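Local coordinates for protein bifunctional cytochrome P450/NADPH--P450 reductase (Deinococcus aerius, PDB 7F3H) that probably hydroxylates organic substrates at a haem iron, drawing electrons from NADPH through the reductase part of the same self-sufficient P450 polypeptide, at residues Ile318-Asp323 / Asp378-Thr383; Asp430-His435 / Ala450-Glu455. All blocks are in the same frame, centred on the assembly; numbering follows the deposited sequence.

Both contacts belong to the cytochrome P450 fold but share no element, and their centres lie about 24 Å apart. Contact 1, between 318-323 and 378-383, is the more deeply set: a turn of helix 317-329, whose Asp323 side chain comes within about 10 Å of the haem, is packed against a loop with a short 3-10 segment. Contact 2, between 430-435 and 450-455, lies at the surface, where a turn leaving strand 426-429 folds back on the neighbouring strand. In each an arginine is the main polar side chain. Arg320 bonds directly across contact 1, supported by aliphatic and ring packing, whereas Arg452 finds its salt bridge beyond contact 2, whose clear hydrogen-bonded link runs through a water.

Contact 1. Residues Ile318-Asp323 / Asp378-Thr383; sequences IPRILD and DIDRWT
Arg320 reaches out from helix 317-329 and puts one nitrogen, NH1, between two oxygens of the 379-381 turn. NH1 donates to Ile379 O at 3.2 Å (N-H...O 154°), coming in from above the carbonyl plane. It also makes a salt bridge to Asp380 OD1 at 3.0 Å, although the hydrogen bond within it is bent and weak. Both oxygens sit at the edge of the guanidinium, and a water receives from NH2 and gives to Asp380 OD1, closing a ring around the ion pair. Asp316 takes NH2 in a stronger salt bridge, which is likely to help fix the rotation of the group.

Apolar packing surrounds this. The arginine stem slides past Trp382, CG lying 3.6 Å from Trp382 CB, and Thr383 CG2 lies over one guanidinium face. Ile379 holds CG1 between its own backbone N and carbonyl carbon (chi1 65°), bringing CG1 to 3.6 Å from Arg320 NH1 while CG2 turns to Ile321 CG1 at 3.9 Å.

The indole makes a CH-pi contact: Asp323 CB stands 3.6 Å from the centroid of the five-membered ring, over its face, and Arg381 CB covers the opposite face. Asp323 sends its carboxylate on to Arg387, and the indole NE1 donates to Glu324.

Glu324 also pairs with Arg381, and Arg327 lies one helical turn further on. The sequence fits the P450 Glu-Arg-Arg triad, in which the ExxR motif of the K helix meets the arginine of the PERF-like loop.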
loop_
_atom_site.group_PDB
_atom_site.type_symbol
_atom_site.label_atom_id
_atom_site.label_comp_id
_atom_site.label_asym_id
_atom_site.label_seq_id
_atom_site.Cartn_x
_atom_site.Cartn_y
_atom_site.Cartn_z
ATOM N N ILE A 318 -7.169 -17.376 -4.764
ATOM C CA ILE A 318 -6.098 -16.371 -4.679
ATOM C C ILE A 318 -6.636 -14.987 -4.294
ATOM O O ILE A 318 -6.055 -14.348 -3.402
ATOM C CB ILE A 318 -5.281 -16.372 -5.972
ATOM C CG1 ILE A 318 -4.308 -17.562 -5.973
ATOM C CG2 ILE A 318 -4.562 -15.072 -6.199
ATOM C CD1 ILE A 318 -3.477 -17.670 -7.250
ATOM N N PRO A 319 -7.713 -14.465 -4.919
ATOM C CA PRO A 319 -8.333 -13.242 -4.393
ATOM C C PRO A 319 -8.671 -13.309 -2.907
ATOM O O PRO A 319 -8.447 -12.336 -2.178
ATOM C CB PRO A 319 -9.603 -13.105 -5.250
ATOM C CG PRO A 319 -9.300 -13.803 -6.501
ATOM C CD PRO A 319 -8.405 -14.940 -6.136
ATOM N N ARG A 320 -9.254 -14.411 -2.429
ATOM C CA ARG A 320 -9.646 -14.427 -1.020
ATOM C C ARG A 320 -8.426 -14.491 -0.108
ATOM O O ARG A 320 -8.411 -13.869 0.970
ATOM C CB ARG A 320 -10.597 -15.585 -0.790
ATOM C CG ARG A 320 -11.990 -15.325 -1.379
ATOM C CD ARG A 320 -12.984 -16.412 -0.974
ATOM N NE ARG A 320 -12.752 -17.675 -1.666
ATOM C CZ ARG A 320 -12.511 -18.851 -1.077
ATOM N NH1 ARG A 320 -12.447 -18.954 0.257
ATOM N NH2 ARG A 320 -12.342 -19.940 -1.832
ATOM N N ILE A 321 -7.369 -15.161 -0.564
ATOM C CA ILE A 321 -6.087 -15.113 0.133
ATOM C C ILE A 321 -5.645 -13.677 0.312
ATOM O O ILE A 321 -5.211 -13.280 1.398
ATOM C CB ILE A 321 -5.011 -15.896 -0.644
ATOM C CG1 ILE A 321 -5.194 -17.398 -0.463
ATOM C CG2 ILE A 321 -3.623 -15.446 -0.213
ATOM C CD1 ILE A 321 -4.403 -18.182 -1.464
ATOM N N LEU A 322 -5.715 -12.893 -0.769
ATOM C CA LEU A 322 -5.231 -11.517 -0.704
ATOM C C LEU A 322 -6.087 -10.682 0.242
ATOM O O LEU A 322 -5.547 -9.909 1.049
ATOM C CB LEU A 322 -5.176 -10.897 -2.102
ATOM C CG LEU A 322 -4.021 -11.334 -3.024
ATOM C CD1 LEU A 322 -4.151 -10.716 -4.430
ATOM C CD2 LEU A 322 -2.656 -10.956 -2.443
ATOM N N ASP A 323 -7.414 -10.863 0.187
ATOM C CA ASP A 323 -8.320 -10.154 1.091
ATOM C C ASP A 323 -7.943 -10.416 2.553
ATOM O O ASP A 323 -7.797 -9.477 3.356
ATOM C CB ASP A 323 -9.770 -10.586 0.829
ATOM C CG ASP A 323 -10.338 -10.066 -0.507
ATOM O OD1 ASP A 323 -9.854 -9.042 -1.043
ATOM O OD2 ASP A 323 -11.303 -10.685 -1.018
ATOM N N ASP A 378 -8.157 -17.205 7.792
ATOM C CA ASP A 378 -9.286 -17.969 7.265
ATOM C C ASP A 378 -9.787 -17.270 6.003
ATOM O O ASP A 378 -10.388 -16.195 6.087
ATOM C CB ASP A 378 -10.373 -18.091 8.347
ATOM C CG ASP A 378 -11.563 -18.970 7.938
ATOM O OD1 ASP A 378 -11.640 -19.431 6.775
ATOM O OD2 ASP A 378 -12.441 -19.187 8.810
ATOM N N ILE A 379 -9.551 -17.884 4.834
ATOM C CA ILE A 379 -9.940 -17.258 3.573
ATOM C C ILE A 379 -11.427 -17.412 3.289
ATOM O O ILE A 379 -11.979 -16.676 2.440
ATOM C CB ILE A 379 -9.108 -17.786 2.387
ATOM C CG1 ILE A 379 -9.340 -19.265 2.122
ATOM C CG2 ILE A 379 -7.592 -17.591 2.584
ATOM C CD1 ILE A 379 -8.899 -19.659 0.723
ATOM N N ASP A 380 -12.125 -18.295 4.019
ATOM C CA ASP A 380 -13.565 -18.425 3.788
ATOM C C ASP A 380 -14.352 -17.223 4.306
ATOM O O ASP A 380 -15.523 -17.074 3.944
ATOM C CB ASP A 380 -14.110 -19.708 4.445
ATOM C CG ASP A 380 -13.889 -20.959 3.584
ATOM O OD1 ASP A 380 -13.284 -20.838 2.496
ATOM O OD2 ASP A 380 -14.309 -22.068 3.996
ATOM N N ARG A 381 -13.739 -16.351 5.121
ATOM C CA ARG A 381 -14.370 -15.085 5.472
ATOM C C ARG A 381 -14.770 -14.303 4.244
ATOM O O ARG A 381 -15.614 -13.407 4.355
ATOM C CB ARG A 381 -13.439 -14.197 6.311
ATOM C CG ARG A 381 -12.953 -14.831 7.590
ATOM C CD ARG A 381 -11.874 -14.007 8.310
ATOM N NE ARG A 381 -12.150 -14.070 9.740
ATOM C CZ ARG A 381 -11.412 -14.712 10.633
ATOM N NH1 ARG A 381 -10.315 -15.344 10.283
ATOM N NH2 ARG A 381 -11.781 -14.710 11.890
ATOM N N TRP A 382 -14.176 -14.607 3.078
ATOM C CA TRP A 382 -14.225 -13.711 1.931
ATOM C C TRP A 382 -15.002 -14.277 0.750
ATOM O O TRP A 382 -14.986 -13.665 -0.332
ATOM C CB TRP A 382 -12.787 -13.338 1.520
ATOM C CG TRP A 382 -12.087 -12.641 2.654
ATOM C CD1 TRP A 382 -11.106 -13.154 3.464
ATOM C CD2 TRP A 382 -12.369 -11.324 3.146
ATOM N NE1 TRP A 382 -10.757 -12.231 4.422
ATOM C CE2 TRP A 382 -11.513 -11.100 4.251
ATOM C CE3 TRP A 382 -13.255 -10.300 2.747
ATOM C CZ2 TRP A 382 -11.519 -9.905 4.971
ATOM C CZ3 TRP A 382 -13.260 -9.103 3.461
ATOM C CH2 TRP A 382 -12.389 -8.915 4.559
ATOM N N THR A 383 -15.734 -15.390 0.933
ATOM C CA THR A 383 -16.714 -15.810 -0.072
ATOM C C THR A 383 -17.787 -14.725 -0.182
ATOM O O THR A 383 -18.001 -13.960 0.759
ATOM C CB THR A 383 -17.364 -17.143 0.314
ATOM O OG1 THR A 383 -18.280 -16.922 1.393
ATOM C CG2 THR A 383 -16.313 -18.175 0.770
HETATM O O HOH W 1 -12.111 -22.254 0.461
#

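Contact 2. Residues Asp430-His435 / Ala450-Glu455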
loop_
_atom_site.group_PDB
_atom_site.type_symbol
_atom_site.label_atom_id
_atom_site.label_comp_id
_atom_site.label_asym_id
_atom_site.label_seq_id
_atom_site.Cartn_x
_atom_site.Cartn_y
_atom_site.Cartn_z
ATOM N N ASP A 430 11.265 -22.766 2.636
ATOM C CA ASP A 430 11.671 -21.869 3.723
ATOM C C ASP A 430 12.910 -22.420 4.414
ATOM O O ASP A 430 12.793 -23.205 5.362
ATOM C CB ASP A 430 10.506 -21.718 4.705
ATOM C CG ASP A 430 10.835 -20.844 5.900
ATOM O OD1 ASP A 430 11.918 -20.215 5.927
ATOM O OD2 ASP A 430 9.981 -20.783 6.811
ATOM N N PRO A 431 14.122 -22.068 3.965
ATOM C CA PRO A 431 15.326 -22.737 4.502
ATOM C C PRO A 431 15.824 -22.203 5.828
ATOM O O PRO A 431 16.717 -22.827 6.412
ATOM C CB PRO A 431 16.386 -22.492 3.412
ATOM C CG PRO A 431 16.027 -21.163 2.870
ATOM C CD PRO A 431 14.474 -21.100 2.904
ATOM N N TYR A 432 15.387 -21.022 6.276
ATOM C CA TYR A 432 15.966 -20.396 7.459
ATOM C C TYR A 432 14.992 -20.259 8.622
ATOM O O TYR A 432 15.325 -19.592 9.608
ATOM C CB TYR A 432 16.536 -19.017 7.119
ATOM C CG TYR A 432 17.571 -19.008 6.014
ATOM C CD1 TYR A 432 18.499 -20.033 5.889
ATOM C CD2 TYR A 432 17.594 -17.981 5.079
ATOM C CE1 TYR A 432 19.435 -20.033 4.857
ATOM C CE2 TYR A 432 18.518 -17.961 4.057
ATOM C CZ TYR A 432 19.435 -18.991 3.955
ATOM O OH TYR A 432 20.335 -18.961 2.937
ATOM N N ASP A 433 13.800 -20.845 8.539
ATOM C CA ASP A 433 12.786 -20.646 9.565
ATOM C C ASP A 433 12.524 -19.151 9.755
ATOM O O ASP A 433 12.736 -18.594 10.832
ATOM C CB ASP A 433 13.208 -21.290 10.888
ATOM C CG ASP A 433 13.506 -22.764 10.758
ATOM O OD1 ASP A 433 12.945 -23.439 9.853
ATOM O OD2 ASP A 433 14.295 -23.249 11.592
ATOM N N TYR A 434 12.125 -18.488 8.664
ATOM C CA TYR A 434 12.009 -17.028 8.684
ATOM C C TYR A 434 11.221 -16.579 9.915
ATOM O O TYR A 434 10.127 -17.088 10.187
ATOM C CB TYR A 434 11.342 -16.510 7.394
ATOM C CG TYR A 434 11.080 -15.025 7.471
ATOM C CD1 TYR A 434 12.131 -14.115 7.637
ATOM C CD2 TYR A 434 9.785 -14.526 7.444
ATOM C CE1 TYR A 434 11.880 -12.774 7.736
ATOM C CE2 TYR A 434 9.531 -13.184 7.542
ATOM C CZ TYR A 434 10.568 -12.308 7.698
ATOM O OH TYR A 434 10.275 -10.957 7.791
ATOM N N HIS A 435 11.842 -15.734 10.740
ATOM C CA HIS A 435 11.146 -15.071 11.836
ATOM C C HIS A 435 10.657 -13.709 11.350
ATOM O O HIS A 435 11.461 -12.869 10.935
ATOM C CB HIS A 435 12.036 -14.920 13.073
ATOM C CG HIS A 435 11.277 -14.492 14.296
ATOM N ND1 HIS A 435 11.269 -13.191 14.756
ATOM C CD2 HIS A 435 10.460 -15.182 15.125
ATOM C CE1 HIS A 435 10.501 -13.103 15.827
ATOM N NE2 HIS A 435 9.992 -14.295 16.067
ATOM N N ALA A 450 13.886 -14.314 3.225
ATOM C CA ALA A 450 14.403 -15.109 2.126
ATOM C C ALA A 450 13.590 -16.400 2.000
ATOM O O ALA A 450 13.238 -17.018 3.007
ATOM C CB ALA A 450 15.890 -15.429 2.357
ATOM N N LEU A 451 13.317 -16.818 0.764
ATOM C CA LEU A 451 12.839 -18.168 0.503
ATOM C C LEU A 451 13.634 -18.762 -0.652
ATOM O O LEU A 451 14.484 -18.094 -1.251
ATOM C CB LEU A 451 11.327 -18.200 0.206
ATOM C CG LEU A 451 10.715 -17.331 -0.890
ATOM C CD1 LEU A 451 10.953 -17.940 -2.277
ATOM C CD2 LEU A 451 9.230 -17.151 -0.613
ATOM N N ARG A 452 13.390 -20.052 -0.922
ATOM C CA ARG A 452 13.961 -20.746 -2.070
ATOM C C ARG A 452 12.863 -21.356 -2.937
ATOM O O ARG A 452 11.809 -21.759 -2.438
ATOM C CB ARG A 452 14.946 -21.811 -1.615
ATOM C CG ARG A 452 16.342 -21.235 -1.493
ATOM C CD ARG A 452 17.274 -22.158 -0.743
ATOM N NE ARG A 452 18.263 -21.363 -0.040
ATOM C CZ ARG A 452 19.136 -21.856 0.820
ATOM N NH1 ARG A 452 19.161 -23.158 1.080
ATOM N NH2 ARG A 452 19.982 -21.042 1.431
ATOM N N VAL A 453 13.089 -21.397 -4.255
ATOM C CA VAL A 453 12.079 -21.930 -5.169
ATOM C C VAL A 453 12.689 -23.007 -6.059
ATOM O O VAL A 453 13.883 -22.976 -6.394
ATOM C CB VAL A 453 11.408 -20.844 -6.048
ATOM C CG1 VAL A 453 10.618 -19.893 -5.199
ATOM C CG2 VAL A 453 12.411 -20.096 -6.897
ATOM N N ARG A 454 11.845 -23.971 -6.448
ATOM C CA ARG A 454 12.272 -25.002 -7.387
ATOM C C ARG A 454 11.173 -25.240 -8.419
ATOM O O ARG A 454 9.989 -25.307 -8.076
ATOM C CB ARG A 454 12.623 -26.305 -6.641
ATOM C CG ARG A 454 13.309 -27.364 -7.494
ATOM C CD ARG A 454 12.923 -28.810 -7.104
ATOM N NE ARG A 454 11.497 -28.939 -6.792
ATOM C CZ ARG A 454 10.997 -29.812 -5.921
ATOM N NH1 ARG A 454 11.830 -30.577 -5.197
ATOM N NH2 ARG A 454 9.670 -29.836 -5.697
ATOM N N GLU A 455 11.565 -25.371 -9.690
ATOM C CA GLU A 455 10.597 -25.674 -10.746
ATOM C C GLU A 455 9.704 -26.852 -10.356
ATOM O O GLU A 455 10.194 -27.916 -9.974
ATOM C CB GLU A 455 11.335 -25.992 -12.046
ATOM C CG GLU A 455 11.473 -24.812 -12.991
ATOM C CD GLU A 455 12.323 -25.136 -14.220
ATOM O OE1 GLU A 455 11.942 -24.700 -15.327
ATOM O OE2 GLU A 455 13.365 -25.831 -14.080
HETATM O O HOH W 2 13.765 -18.762 4.860
#
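The small antiparallel sheet near the C-terminal end of the P450 domain, in the order 142-143, 450-455, 426-429, supplies this contact: the chain leaving strand 426-429 turns over the start of strand 450-455, and Pro431 and Tyr432 meet Ala450 and Arg452. Pro431 CG rests over one face of the Arg452 guanidinium, 3.7 Å from NE. The same CG stands above the centre of the Tyr432 ring, so the proline fills the corner between two flat groups whose planes are 86° apart. Tyr432 crosses the arginine at about a right angle and brings OH to 2.6 Å from Arg452 NH2, near the guanidinium plane. Both ends are drawn together by a third residue: Asp141, just before strand 142-143, forms a salt bridge with Arg452 NE and a hydrogen bond with Tyr432 OH. At the CD2-CE2 edge of the tyrosine, Ala450 CB lies 4.0 Å from CE2. The ring gets there with CG beside the backbone N and anti to the carbonyl carbon (chi1 -57°).

A water ties the backbones together. It donates to Ala450 O at 2.6 Å and to Asp430 OD1 at 2.6 Å, and accepts from Tyr432 N. Through its syn lone pair, Asp430 OD1 also receives Tyr434 N (3.2 Å, nearly straight at 167°), which closes the turn, while OD2 pairs with Arg285. With an alanine here instead of Arg452, Asp141 would probably lose its salt bridge to this strand and Pro431 the flat group packed on its ring. Across 430-435 and 450-455, then, a water-bridged turn is folded onto the central strand of the sheet, ahead of strands 438-440 and 444-446, which probably form the short hairpin seen near the C-terminal end of P450 domains.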